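Local coordinates for Lmo0305 protein (PDB 3PJ0) that is of unconfirmed function but belongs to the beta-eliminating lyase family of fold-type I proteins, with a lysine modified by pyridoxal phosphate, at residues Gln76-Arg81 and Gln226-Trp231; His99-Glu104 and Pro116-Thr121; Glu272-Asn275 and Gly279-Thr282. All coordinates share one frame; numbering follows the deposited sequence.

Interaction 1: residues Gln76-Arg81 and Gln226-Trp231; sequences QQIALR and QEAKIW
Ile78 faces Ala228 where the helices of 76-81 and 226-231 pass each other, their axes 9.8 Å apart at closest approach and their N-to-C directions at 125°, nearer antiparallel than parallel. Ile78 meets the other helix with its CG2 methyl, which stands anti to the backbone N. Ile78 CG2 lies 3.5 Å from Trp231 CB and 3.8 Å from Ala228 CA, while CD1 runs on alongside Trp231, the two side chains pointing opposite ways as they pass. One turn further on, Arg81 meets the outer end of the indole. Arg81 CG sits above one face near the rim, 3.5 Å from Trp231 CZ2, and the bend at chi2 (58°) brings the guanidinium to the edge of the ring, so that Trp231 CH2 lies over one face of the guanidinium. Arg81 NH1 comes to 3.4 Å from Trp231 CH2, with the two planes 62° apart, far from a parallel stack. The guanidinium finds its polar partners elsewhere: NH1 bonds Gln112 and NE pairs with Asp85. The interface is buried and joins helix 72-87 to helix 222-234 in the large domain. Ile82 extends the packing against Ala228 and Trp231, Leu80 turns to strand 140-144, and Leu111 of the second subunit packs on Trp231.

Interaction 2: residues His99-Glu104 and Pro116-Thr121; sequences HLEIHE and PLLLGT
Glu101, on the short helix 99-102, reaches across to Pro116 and Leu118 of the strand. Two residues earlier, His99 is tied within its own segment: ND1 donates to Glu104 OE2 over 2.8 Å, nearly straight at 171°, with the oxygen in the ring plane and using its anti lone pair. CB of His103 lies over the centre of one face of that ring. Leu100 packs on Tyr94 and on Gln76 and Gln77 of helix 72-87. At Glu101, CG points opposite the backbone N (chi1 -174°) and the chain then bends at chi2 (68°), which brings the carboxylate to the strand. There it makes van der Waals contacts with apolar carbons, Glu101 OE1 lying 3.7 Å from Pro116 CG and Glu101 CD 3.9 Å from Leu118 CD2. Strand 115-118 is one of the two edge strands, within this chain, of the seven-stranded mixed sheet of the large domain. The polar partners of Glu101 are Tyr94 OH at OE1, Lys109 at OE2, and a water that donates to both Glu101 OE2, at 2.9 Å, and Pro116 O, at 3.0 Å, joining the segments. Further along, the carbonyl oxygen of His103 accepts a bond from Arg233 of the second subunit.

Interaction 3: residues Glu272-Asn275 and Gly279-Thr282; sequences ERFN and GVKT
Asn275, the last residue of helix 260-275, holds strand 280-283 at Thr282 with both ends of its side-chain amide. Asn275 OD1 accepts from the backbone N of Thr282 at 3.0 Å, with an N-H...O angle of 152°; the donor stands well out of the carbonyl plane, so the bond comes in above the amide. Asn275 ND2 donates to Thr282 OG1 at 2.9 Å, a more bent bond (144°) with the hydroxyl tilted from the amide plane. One amide thus grips one residue through its main-chain N-H and its hydroxyl, the two side chains lying roughly perpendicular. Placement of the hydroxyl follows from chi1 of Thr282 (68°), which sets OG1 between the backbone N and the carbonyl carbon and leaves CG2 to pack against Phe274 CB at 3.8 Å. The same hydroxyl bonds the carbonyl oxygen of Pro284, its strongest polar partner, so OG1 is gripped from two residues, and Asn275 ND2 makes weak bonds to the carbonyl oxygens of Ala271 and Glu285. Asn275 OD1 also lies 3.2 Å from Lys281 CA, beside its bond to the next residue's nitrogen.

Beside this polar pair the contact is apolar. Val280 directs CG1 at the helix end, 4.0 Å from Phe274 CD1 and 3.4 Å from Phe274 O. The Phe274 and Val280 side chains cross at a slant.

The arrangement is a tight helix-to-strand connection: four residues link helix 260-275 to an edge strand of a four-stranded antiparallel sheet. Gly279, with positive phi, leads into that strand, which pairs through Gly279 and Lys281 with Glu297 and Tyr295. Phe274 lies between the sheet and helix 345-358, touching Val294 of strand 291-296 and packing edge-to-face with Phe352.

Interactions 1 and 3 are buried, whereas interaction 2 lies at the surface. Interactions 1 and 2 share a neighbourhood: their centres are 19 Å apart, a weak hydrogen bond joins Gln77 to Glu104, and both reach the second subunit. Interaction 3 stands apart, its centre 42 Å from that of interaction 1 on the opposite side of the chain's centre, at the edge of a separate antiparallel sheet with no other chain touching its segments. The chemistry differs accordingly. Helix packing in interaction 1 rests on apolar groups and an arginine whose aliphatic CG lies on an indole and whose guanidinium meets the ring's rim; interaction 2 relies on a carboxylate and a bridging water; interaction 3 alone is joined by direct hydrogen bonds between its segments.

Interaction 1: residues Gln76-Arg81 and Gln226-Trp231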
ATOM      1  N   GLN A  76      -7.804   0.905   9.914  1.00  9.24           N
ATOM      2  CA  GLN A  76      -8.393   1.169  11.248  1.00  9.10           C
ATOM      3  C   GLN A  76      -8.508   2.659  11.581  1.00  9.38           C
ATOM      4  O   GLN A  76      -9.508   3.061  12.155  1.00  8.98           O
ATOM      5  CB  GLN A  76      -7.680   0.390  12.326  1.00  8.37           C
ATOM      6  CG  GLN A  76      -7.855  -1.094  12.162  1.00  7.73           C
ATOM      7  CD  GLN A  76      -7.649  -1.829  13.462  1.00  9.10           C
ATOM      8  OE1 GLN A  76      -8.590  -2.414  14.014  1.00  9.65           O
ATOM      9  NE2 GLN A  76      -6.429  -1.759  13.999  1.00  8.67           N
ATOM     10  N   GLN A  77      -7.501   3.461  11.213  1.00  9.54           N
ATOM     11  CA  GLN A  77      -7.619   4.928  11.365  1.00 10.47           C
ATOM     12  C   GLN A  77      -8.872   5.419  10.606  1.00 10.00           C
ATOM     13  O   GLN A  77      -9.627   6.289  11.082  1.00  9.94           O
ATOM     14  CB  GLN A  77      -6.412   5.607  10.766  1.00 10.48           C
ATOM     15  CG  GLN A  77      -5.138   5.454  11.523  1.00 13.48           C
ATOM     16  CD  GLN A  77      -4.046   6.179  10.784  1.00 15.30           C
ATOM     17  OE1 GLN A  77      -4.308   7.228  10.171  1.00 12.79           O
ATOM     18  NE2 GLN A  77      -2.807   5.646  10.844  1.00 17.99           N
ATOM     19  N   ILE A  78      -9.059   4.879   9.397  1.00  9.24           N
ATOM     20  CA  ILE A  78     -10.229   5.196   8.567  1.00  9.58           C
ATOM     21  C   ILE A  78     -11.541   4.754   9.220  1.00  9.62           C
ATOM     22  O   ILE A  78     -12.512   5.534   9.244  1.00  8.88           O
ATOM     23  CB  ILE A  78     -10.082   4.582   7.138  1.00  9.53           C
ATOM     24  CG1 ILE A  78      -8.976   5.314   6.399  1.00  7.53           C
ATOM     25  CG2 ILE A  78     -11.422   4.630   6.321  1.00 10.20           C
ATOM     26  CD1 ILE A  78      -8.540   4.619   5.063  1.00  9.15           C
ATOM     27  N   ALA A  79     -11.580   3.550   9.798  1.00  8.89           N
ATOM     28  CA  ALA A  79     -12.797   3.060  10.438  1.00  9.32           C
ATOM     29  C   ALA A  79     -13.218   4.028  11.550  1.00  9.24           C
ATOM     30  O   ALA A  79     -14.388   4.423  11.624  1.00  8.87           O
ATOM     31  CB  ALA A  79     -12.596   1.595  11.000  1.00  9.05           C
ATOM     32  N   LEU A  80     -12.269   4.403  12.411  1.00  8.66           N
ATOM     33  CA  LEU A  80     -12.555   5.281  13.558  1.00  9.08           C
ATOM     34  C   LEU A  80     -12.996   6.684  13.102  1.00  9.88           C
ATOM     35  O   LEU A  80     -13.915   7.275  13.723  1.00  9.75           O
ATOM     36  CB  LEU A  80     -11.350   5.340  14.527  1.00 10.25           C
ATOM     37  CG  LEU A  80     -10.913   3.979  15.133  1.00 10.35           C
ATOM     38  CD1 LEU A  80      -9.767   4.102  16.085  1.00 12.49           C
ATOM     39  CD2 LEU A  80     -12.136   3.248  15.792  1.00 17.02           C
ATOM     40  N   ARG A  81     -12.392   7.203  12.033  1.00  8.67           N
ATOM     41  CA  ARG A  81     -12.855   8.493  11.459  1.00  9.29           C
ATOM     42  C   ARG A  81     -14.307   8.446  10.950  1.00  9.28           C
ATOM     43  O   ARG A  81     -15.092   9.368  11.178  1.00  8.86           O
ATOM     44  CB  ARG A  81     -11.906   8.991  10.352  1.00 10.17           C
ATOM     45  CG  ARG A  81     -12.367  10.315   9.664  1.00 10.14           C
ATOM     46  CD  ARG A  81     -12.533  11.475  10.624  1.00 12.37           C
ATOM     47  NE  ARG A  81     -13.070  12.620   9.898  1.00 13.91           N
ATOM     48  CZ  ARG A  81     -12.339  13.522   9.243  1.00 14.57           C
ATOM     49  NH1 ARG A  81     -11.010  13.486   9.268  1.00 14.95           N
ATOM     50  NH2 ARG A  81     -12.961  14.483   8.563  1.00 18.39           N
ATOM     51  N   GLN A 226     -18.460   1.920   1.731  1.00 13.20           N
ATOM     52  CA  GLN A 226     -18.380   2.894   0.653  1.00 14.84           C
ATOM     53  C   GLN A 226     -17.636   4.149   1.095  1.00 14.02           C
ATOM     54  O   GLN A 226     -16.813   4.681   0.343  1.00 15.18           O
ATOM     55  CB  GLN A 226     -19.766   3.197   0.096  1.00 16.72           C
ATOM     56  CG  GLN A 226     -20.418   1.992  -0.601  1.00 21.75           C
ATOM     57  CD  GLN A 226     -19.505   1.234  -1.573  1.00 27.75           C
ATOM     58  OE1 GLN A 226     -18.747   1.826  -2.356  1.00 33.21           O
ATOM     59  NE2 GLN A 226     -19.614  -0.087  -1.551  1.00 29.84           N
ATOM     60  N   GLU A 227     -17.859   4.589   2.334  1.00 13.44           N
ATOM     61  CA  GLU A 227     -17.120   5.725   2.861  1.00 13.40           C
ATOM     62  C   GLU A 227     -15.653   5.355   3.011  1.00 11.60           C
ATOM     63  O   GLU A 227     -14.787   6.177   2.748  1.00 11.94           O
ATOM     64  CB  GLU A 227     -17.639   6.204   4.235  1.00 13.17           C
ATOM     65  CG  GLU A 227     -18.992   6.878   4.193  1.00 16.35           C
ATOM     66  CD  GLU A 227     -19.371   7.453   5.556  1.00 17.35           C
ATOM     67  OE1 GLU A 227     -18.579   8.241   6.133  1.00 17.35           O
ATOM     68  OE2 GLU A 227     -20.451   7.096   6.043  1.00 22.09           O
ATOM     69  N   ALA A 228     -15.371   4.127   3.431  1.00 11.23           N
ATOM     70  CA  ALA A 228     -13.979   3.689   3.609  1.00  9.94           C
ATOM     71  C   ALA A 228     -13.199   3.713   2.293  1.00 10.29           C
ATOM     72  O   ALA A 228     -12.012   3.987   2.290  1.00  8.54           O
ATOM     73  CB  ALA A 228     -13.886   2.310   4.283  1.00 10.05           C
ATOM     74  N   LYS A 229     -13.874   3.448   1.179  1.00 10.12           N
ATOM     75  CA  LYS A 229     -13.221   3.450  -0.121  1.00 10.70           C
ATOM     76  C   LYS A 229     -12.818   4.856  -0.551  1.00 10.76           C
ATOM     77  O   LYS A 229     -11.779   5.040  -1.189  1.00 10.35           O
ATOM     78  CB  LYS A 229     -14.093   2.757  -1.177  1.00 11.48           C
ATOM     79  CG  LYS A 229     -14.224   1.264  -0.951  1.00 12.71           C
ATOM     80  CD  LYS A 229     -14.883   0.571  -2.124  1.00 15.55           C
ATOM     81  CE  LYS A 229     -15.100  -0.897  -1.864  1.00 16.45           C
ATOM     82  NZ  LYS A 229     -15.592  -1.590  -3.116  1.00 15.56           N
ATOM     83  N   ILE A 230     -13.618   5.849  -0.180  1.00  9.95           N
ATOM     84  CA  ILE A 230     -13.265   7.239  -0.449  1.00 10.29           C
ATOM     85  C   ILE A 230     -11.991   7.598   0.338  1.00  9.75           C
ATOM     86  O   ILE A 230     -11.053   8.152  -0.225  1.00  9.88           O
ATOM     87  CB  ILE A 230     -14.390   8.205  -0.093  0.52 10.47           C
ATOM     88  CG1 ILE A 230     -15.621   7.902  -0.949  0.52 11.76           C
ATOM     89  CG2 ILE A 230     -13.914   9.654  -0.296  0.52 11.65           C
ATOM     90  CD1 ILE A 230     -16.801   8.820  -0.693  0.52 13.03           C
ATOM     91  N   TRP A 231     -11.955   7.235   1.611  1.00  9.17           N
ATOM     92  CA  TRP A 231     -10.790   7.489   2.458  1.00  9.24           C
ATOM     93  C   TRP A 231      -9.576   6.719   1.956  1.00  8.79           C
ATOM     94  O   TRP A 231      -8.457   7.212   2.039  1.00  8.70           O
ATOM     95  CB  TRP A 231     -11.064   7.141   3.943  1.00  8.58           C
ATOM     96  CG  TRP A 231     -11.859   8.174   4.683  1.00  9.50           C
ATOM     97  CD1 TRP A 231     -13.154   8.075   5.092  1.00 10.33           C
ATOM     98  CD2 TRP A 231     -11.398   9.462   5.109  1.00  9.64           C
ATOM     99  NE1 TRP A 231     -13.530   9.246   5.739  1.00 11.83           N
ATOM    100  CE2 TRP A 231     -12.458  10.094   5.778  1.00 12.17           C
ATOM    101  CE3 TRP A 231     -10.170  10.128   5.020  1.00 11.00           C
ATOM    102  CZ2 TRP A 231     -12.343  11.392   6.325  1.00 11.20           C
ATOM    103  CZ3 TRP A 231     -10.067  11.411   5.559  1.00 10.11           C
ATOM    104  CH2 TRP A 231     -11.139  12.019   6.194  1.00 10.82           C
TER

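Interaction 2: residues His99-Glu104 and Pro116-Thr121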
ATOM      1  N   HIS A  99      -2.664  -0.907  18.856  1.00 10.33           N
ATOM      2  CA  HIS A  99      -1.678  -0.740  17.801  1.00 10.89           C
ATOM      3  C   HIS A  99      -1.713   0.714  17.333  1.00 10.58           C
ATOM      4  O   HIS A  99      -0.686   1.290  16.977  1.00 10.93           O
ATOM      5  CB  HIS A  99      -1.973  -1.721  16.658  1.00 10.89           C
ATOM      6  CG  HIS A  99      -0.903  -1.819  15.619  1.00  9.76           C
ATOM      7  ND1 HIS A  99      -0.837  -0.971  14.528  1.00  9.71           N
ATOM      8  CD2 HIS A  99       0.094  -2.720  15.453  1.00  9.74           C
ATOM      9  CE1 HIS A  99       0.172  -1.336  13.750  1.00  9.41           C
ATOM     10  NE2 HIS A  99       0.753  -2.393  14.282  1.00  9.39           N
ATOM     11  N   LEU A 100      -2.906   1.300  17.352  1.00  9.91           N
ATOM     12  CA  LEU A 100      -3.092   2.689  16.968  1.00 10.33           C
ATOM     13  C   LEU A 100      -2.337   3.676  17.878  1.00 10.61           C
ATOM     14  O   LEU A 100      -1.845   4.708  17.441  1.00  9.47           O
ATOM     15  CB  LEU A 100      -4.586   3.055  16.997  1.00 10.85           C
ATOM     16  CG  LEU A 100      -5.630   2.516  15.976  1.00 12.87           C
ATOM     17  CD1 LEU A 100      -5.517   3.239  14.684  1.00 16.40           C
ATOM     18  CD2 LEU A 100      -5.675   0.958  15.794  1.00 14.10           C
ATOM     19  N   GLU A 101      -2.226   3.322  19.155  1.00 10.47           N
ATOM     20  CA  GLU A 101      -1.619   4.212  20.121  1.00 10.51           C
ATOM     21  C   GLU A 101      -0.101   4.160  20.113  1.00 10.69           C
ATOM     22  O   GLU A 101       0.549   5.195  20.307  1.00 11.74           O
ATOM     23  CB  GLU A 101      -2.113   3.835  21.516  1.00 10.42           C
ATOM     24  CG  GLU A 101      -1.675   4.762  22.619  1.00 13.05           C
ATOM     25  CD  GLU A 101      -2.302   6.157  22.520  1.00 13.85           C
ATOM     26  OE1 GLU A 101      -3.256   6.351  21.725  1.00 12.95           O
ATOM     27  OE2 GLU A 101      -1.839   7.045  23.270  1.00 14.89           O
ATOM     28  N   ILE A 102       0.461   2.972  19.881  1.00 10.06           N
ATOM     29  CA  ILE A 102       1.916   2.799  20.008  1.00 10.78           C
ATOM     30  C   ILE A 102       2.732   2.371  18.790  1.00 10.21           C
ATOM     31  O   ILE A 102       3.962   2.544  18.810  1.00 10.92           O
ATOM     32  CB  ILE A 102       2.240   1.818  21.183  1.00 10.50           C
ATOM     33  CG1 ILE A 102       1.784   0.399  20.879  1.00 12.37           C
ATOM     34  CG2 ILE A 102       1.581   2.324  22.515  1.00 10.16           C
ATOM     35  CD1 ILE A 102       2.212  -0.622  21.948  1.00 13.97           C
ATOM     36  N   HIS A 103       2.105   1.818  17.750  1.00 10.09           N
ATOM     37  CA  HIS A 103       2.863   1.295  16.620  1.00 10.96           C
ATOM     38  C   HIS A 103       2.643   1.979  15.268  1.00 10.66           C
ATOM     39  O   HIS A 103       3.140   1.483  14.266  1.00 11.83           O
ATOM     40  CB  HIS A 103       2.624  -0.214  16.432  1.00 10.72           C
ATOM     41  CG  HIS A 103       3.082  -1.067  17.577  1.00 11.77           C
ATOM     42  ND1 HIS A 103       4.383  -1.080  18.031  1.00 14.03           N
ATOM     43  CD2 HIS A 103       2.423  -2.003  18.299  1.00 12.54           C
ATOM     44  CE1 HIS A 103       4.495  -1.962  19.007  1.00 16.21           C
ATOM     45  NE2 HIS A 103       3.312  -2.522  19.206  1.00 11.17           N
ATOM     46  N   GLU A 104       1.979   3.129  15.247  1.00 10.96           N
ATOM     47  CA  GLU A 104       1.684   3.791  13.985  1.00 10.82           C
ATOM     48  C   GLU A 104       2.202   5.228  13.914  1.00 11.57           C
ATOM     49  O   GLU A 104       1.693   6.058  13.134  1.00 11.74           O
ATOM     50  CB  GLU A 104       0.183   3.699  13.699  1.00 10.93           C
ATOM     51  CG  GLU A 104      -0.360   2.258  13.620  1.00  9.89           C
ATOM     52  CD  GLU A 104      -1.895   2.216  13.510  1.00 12.22           C
ATOM     53  OE1 GLU A 104      -2.509   3.245  13.178  1.00 10.65           O
ATOM     54  OE2 GLU A 104      -2.482   1.150  13.773  1.00 11.19           O
ATOM     55  N   PRO A 116      -7.642   9.677  21.701  1.00 13.05           N
ATOM     56  CA  PRO A 116      -7.976   8.380  22.289  1.00 13.60           C
ATOM     57  C   PRO A 116      -7.918   8.433  23.797  1.00 13.59           C
ATOM     58  O   PRO A 116      -6.940   8.947  24.345  1.00 14.39           O
ATOM     59  CB  PRO A 116      -6.881   7.457  21.740  1.00 13.54           C
ATOM     60  CG  PRO A 116      -6.230   8.249  20.587  1.00 13.55           C
ATOM     61  CD  PRO A 116      -6.311   9.640  21.076  1.00 14.54           C
ATOM     62  N   LEU A 117      -8.976   7.965  24.432  1.00 13.32           N
ATOM     63  CA  LEU A 117      -9.077   7.884  25.875  1.00 14.09           C
ATOM     64  C   LEU A 117      -8.663   6.459  26.166  1.00 14.33           C
ATOM     65  O   LEU A 117      -9.200   5.505  25.558  1.00 13.86           O
ATOM     66  CB  LEU A 117     -10.508   8.189  26.337  1.00 14.71           C
ATOM     67  CG  LEU A 117     -11.100   9.523  25.836  1.00 16.97           C
ATOM     68  CD1 LEU A 117     -12.579   9.693  26.242  1.00 18.49           C
ATOM     69  CD2 LEU A 117     -10.273  10.715  26.293  1.00 19.32           C
ATOM     70  N   LEU A 118      -7.694   6.294  27.060  1.00 13.44           N
ATOM     71  CA  LEU A 118      -7.135   4.965  27.308  1.00 13.39           C
ATOM     72  C   LEU A 118      -7.905   4.226  28.402  1.00 13.37           C
ATOM     73  O   LEU A 118      -8.217   4.776  29.452  1.00 14.62           O
ATOM     74  CB  LEU A 118      -5.646   5.073  27.618  1.00 13.27           C
ATOM     75  CG  LEU A 118      -4.841   5.891  26.607  1.00 13.48           C
ATOM     76  CD1 LEU A 118      -3.350   5.893  26.959  1.00 15.02           C
ATOM     77  CD2 LEU A 118      -5.045   5.369  25.188  1.00 13.41           C
ATOM     78  N   LEU A 119      -8.232   2.969  28.139  1.00 12.63           N
ATOM     79  CA  LEU A 119      -9.072   2.204  29.042  1.00 12.34           C
ATOM     80  C   LEU A 119      -8.266   1.300  29.952  1.00 13.79           C
ATOM     81  O   LEU A 119      -7.546   0.412  29.478  1.00 13.44           O
ATOM     82  CB  LEU A 119     -10.061   1.356  28.235  1.00 11.76           C
ATOM     83  CG  LEU A 119     -11.125   2.064  27.418  1.00 10.29           C
ATOM     84  CD1 LEU A 119     -11.791   1.113  26.392  1.00 10.67           C
ATOM     85  CD2 LEU A 119     -12.150   2.724  28.375  1.00 10.51           C
ATOM     86  N   GLY A 120      -8.450   1.487  31.256  1.00 15.00           N
ATOM     87  CA  GLY A 120      -7.788   0.653  32.270  1.00 16.75           C
ATOM     88  C   GLY A 120      -6.310   0.960  32.415  1.00 17.25           C
ATOM     89  O   GLY A 120      -5.926   2.120  32.464  1.00 18.51           O
ATOM     90  N   THR A 121      -5.489  -0.088  32.477  1.00 17.94           N
ATOM     91  CA  THR A 121      -4.057   0.058  32.656  1.00 18.07           C
ATOM     92  C   THR A 121      -3.347  -0.787  31.598  1.00 17.55           C
ATOM     93  O   THR A 121      -3.919  -1.720  31.065  1.00 15.76           O
ATOM     94  CB  THR A 121      -3.648  -0.342  34.091  1.00 19.45           C
ATOM     95  OG1 THR A 121      -3.951  -1.707  34.312  1.00 19.86           O
ATOM     96  CG2 THR A 121      -4.404   0.500  35.117  1.00 20.19           C
TER
HETATM   97  O   HOH W   1      -4.021   8.843  23.832  1.00 24.21           O

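Interaction 3: residues Glu272-Asn275 and Gly279-Thr282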
ATOM      1  N   GLU A 272       2.849 -25.333  28.507  1.00 17.76           N
ATOM      2  CA  GLU A 272       2.998 -26.267  29.646  1.00 19.16           C
ATOM      3  C   GLU A 272       4.458 -26.590  29.904  1.00 18.93           C
ATOM      4  O   GLU A 272       4.892 -26.676  31.060  1.00 19.91           O
ATOM      5  CB  GLU A 272       2.288 -27.608  29.415  1.00 20.44           C
ATOM      6  CG  GLU A 272       0.795 -27.613  29.632  1.00 23.97           C
ATOM      7  CD  GLU A 272       0.210 -29.022  29.579  1.00 29.98           C
ATOM      8  OE1 GLU A 272       0.976 -30.002  29.673  1.00 32.58           O
ATOM      9  OE2 GLU A 272      -1.032 -29.149  29.454  1.00 35.60           O
ATOM     10  N   ARG A 273       5.211 -26.804  28.838  1.00 18.85           N
ATOM     11  CA  ARG A 273       6.624 -27.134  28.980  1.00 19.28           C
ATOM     12  C   ARG A 273       7.400 -25.939  29.532  1.00 18.79           C
ATOM     13  O   ARG A 273       8.204 -26.119  30.429  1.00 20.31           O
ATOM     14  CB  ARG A 273       7.253 -27.555  27.634  0.62 19.64           C
ATOM     15  CG  ARG A 273       6.700 -28.832  26.979  0.62 20.63           C
ATOM     16  CD  ARG A 273       7.303 -28.991  25.561  0.62 23.58           C
ATOM     17  NE  ARG A 273       6.894 -30.208  24.849  0.62 23.31           N
ATOM     18  CZ  ARG A 273       7.608 -31.331  24.767  0.62 26.30           C
ATOM     19  NH1 ARG A 273       8.794 -31.448  25.362  0.62 25.89           N
ATOM     20  NH2 ARG A 273       7.128 -32.363  24.081  0.62 27.82           N
ATOM     21  N   PHE A 274       7.139 -24.725  29.049  1.00 17.19           N
ATOM     22  CA  PHE A 274       7.787 -23.536  29.616  1.00 17.23           C
ATOM     23  C   PHE A 274       7.475 -23.367  31.117  1.00 17.56           C
ATOM     24  O   PHE A 274       8.391 -23.211  31.938  1.00 18.55           O
ATOM     25  CB  PHE A 274       7.405 -22.261  28.843  1.00 16.37           C
ATOM     26  CG  PHE A 274       8.216 -22.042  27.602  1.00 15.48           C
ATOM     27  CD1 PHE A 274       9.583 -21.766  27.698  1.00 16.45           C
ATOM     28  CD2 PHE A 274       7.633 -22.082  26.344  1.00 15.60           C
ATOM     29  CE1 PHE A 274      10.353 -21.558  26.547  1.00 15.44           C
ATOM     30  CE2 PHE A 274       8.388 -21.857  25.197  1.00 15.46           C
ATOM     31  CZ  PHE A 274       9.751 -21.609  25.299  1.00 14.15           C
ATOM     32  N   ASN A 275       6.196 -23.463  31.476  1.00 17.49           N
ATOM     33  CA  ASN A 275       5.777 -23.309  32.862  1.00 18.44           C
ATOM     34  C   ASN A 275       6.373 -24.367  33.781  1.00 20.39           C
ATOM     35  O   ASN A 275       6.561 -24.111  34.969  1.00 21.18           O
ATOM     36  CB  ASN A 275       4.240 -23.332  32.977  1.00 18.09           C
ATOM     37  CG  ASN A 275       3.588 -22.001  32.564  1.00 17.31           C
ATOM     38  OD1 ASN A 275       3.813 -20.957  33.211  1.00 17.02           O
ATOM     39  ND2 ASN A 275       2.738 -22.041  31.538  1.00 14.34           N
ATOM     40  N   GLY A 279      11.595 -20.950  37.450  1.00 24.72           N
ATOM     41  CA  GLY A 279      11.870 -19.548  37.140  1.00 23.80           C
ATOM     42  C   GLY A 279      11.343 -19.087  35.781  1.00 22.31           C
ATOM     43  O   GLY A 279      11.733 -18.029  35.301  1.00 22.33           O
ATOM     44  N   VAL A 280      10.473 -19.891  35.171  1.00 20.06           N
ATOM     45  CA  VAL A 280       9.894 -19.588  33.880  1.00 18.55           C
ATOM     46  C   VAL A 280       8.385 -19.711  34.020  1.00 17.84           C
ATOM     47  O   VAL A 280       7.890 -20.697  34.595  1.00 16.94           O
ATOM     48  CB  VAL A 280      10.358 -20.586  32.783  1.00 17.65           C
ATOM     49  CG1 VAL A 280       9.784 -20.196  31.403  1.00 17.72           C
ATOM     50  CG2 VAL A 280      11.900 -20.708  32.723  1.00 18.23           C
ATOM     51  N   LYS A 281       7.657 -18.706  33.528  1.00 17.36           N
ATOM     52  CA  LYS A 281       6.204 -18.774  33.442  1.00 16.81           C
ATOM     53  C   LYS A 281       5.721 -18.199  32.095  1.00 16.46           C
ATOM     54  O   LYS A 281       6.469 -17.496  31.417  1.00 16.81           O
ATOM     55  CB  LYS A 281       5.546 -17.989  34.579  1.00 17.66           C
ATOM     56  CG  LYS A 281       5.625 -16.442  34.437  1.00 21.00           C
ATOM     57  CD  LYS A 281       5.012 -15.689  35.635  1.00 24.22           C
ATOM     58  CE  LYS A 281       5.084 -14.165  35.434  1.00 27.02           C
ATOM     59  NZ  LYS A 281       4.472 -13.379  36.560  1.00 28.27           N
ATOM     60  N   THR A 282       4.484 -18.503  31.713  1.00 15.34           N
ATOM     61  CA  THR A 282       3.892 -17.847  30.563  1.00 15.32           C
ATOM     62  C   THR A 282       2.743 -16.917  30.961  1.00 14.57           C
ATOM     63  O   THR A 282       2.128 -17.071  32.032  1.00 14.55           O
ATOM     64  CB  THR A 282       3.408 -18.836  29.490  1.00 14.76           C
ATOM     65  OG1 THR A 282       2.286 -19.603  29.955  1.00 15.79           O
ATOM     66  CG2 THR A 282       4.559 -19.747  29.051  1.00 15.13           C
TER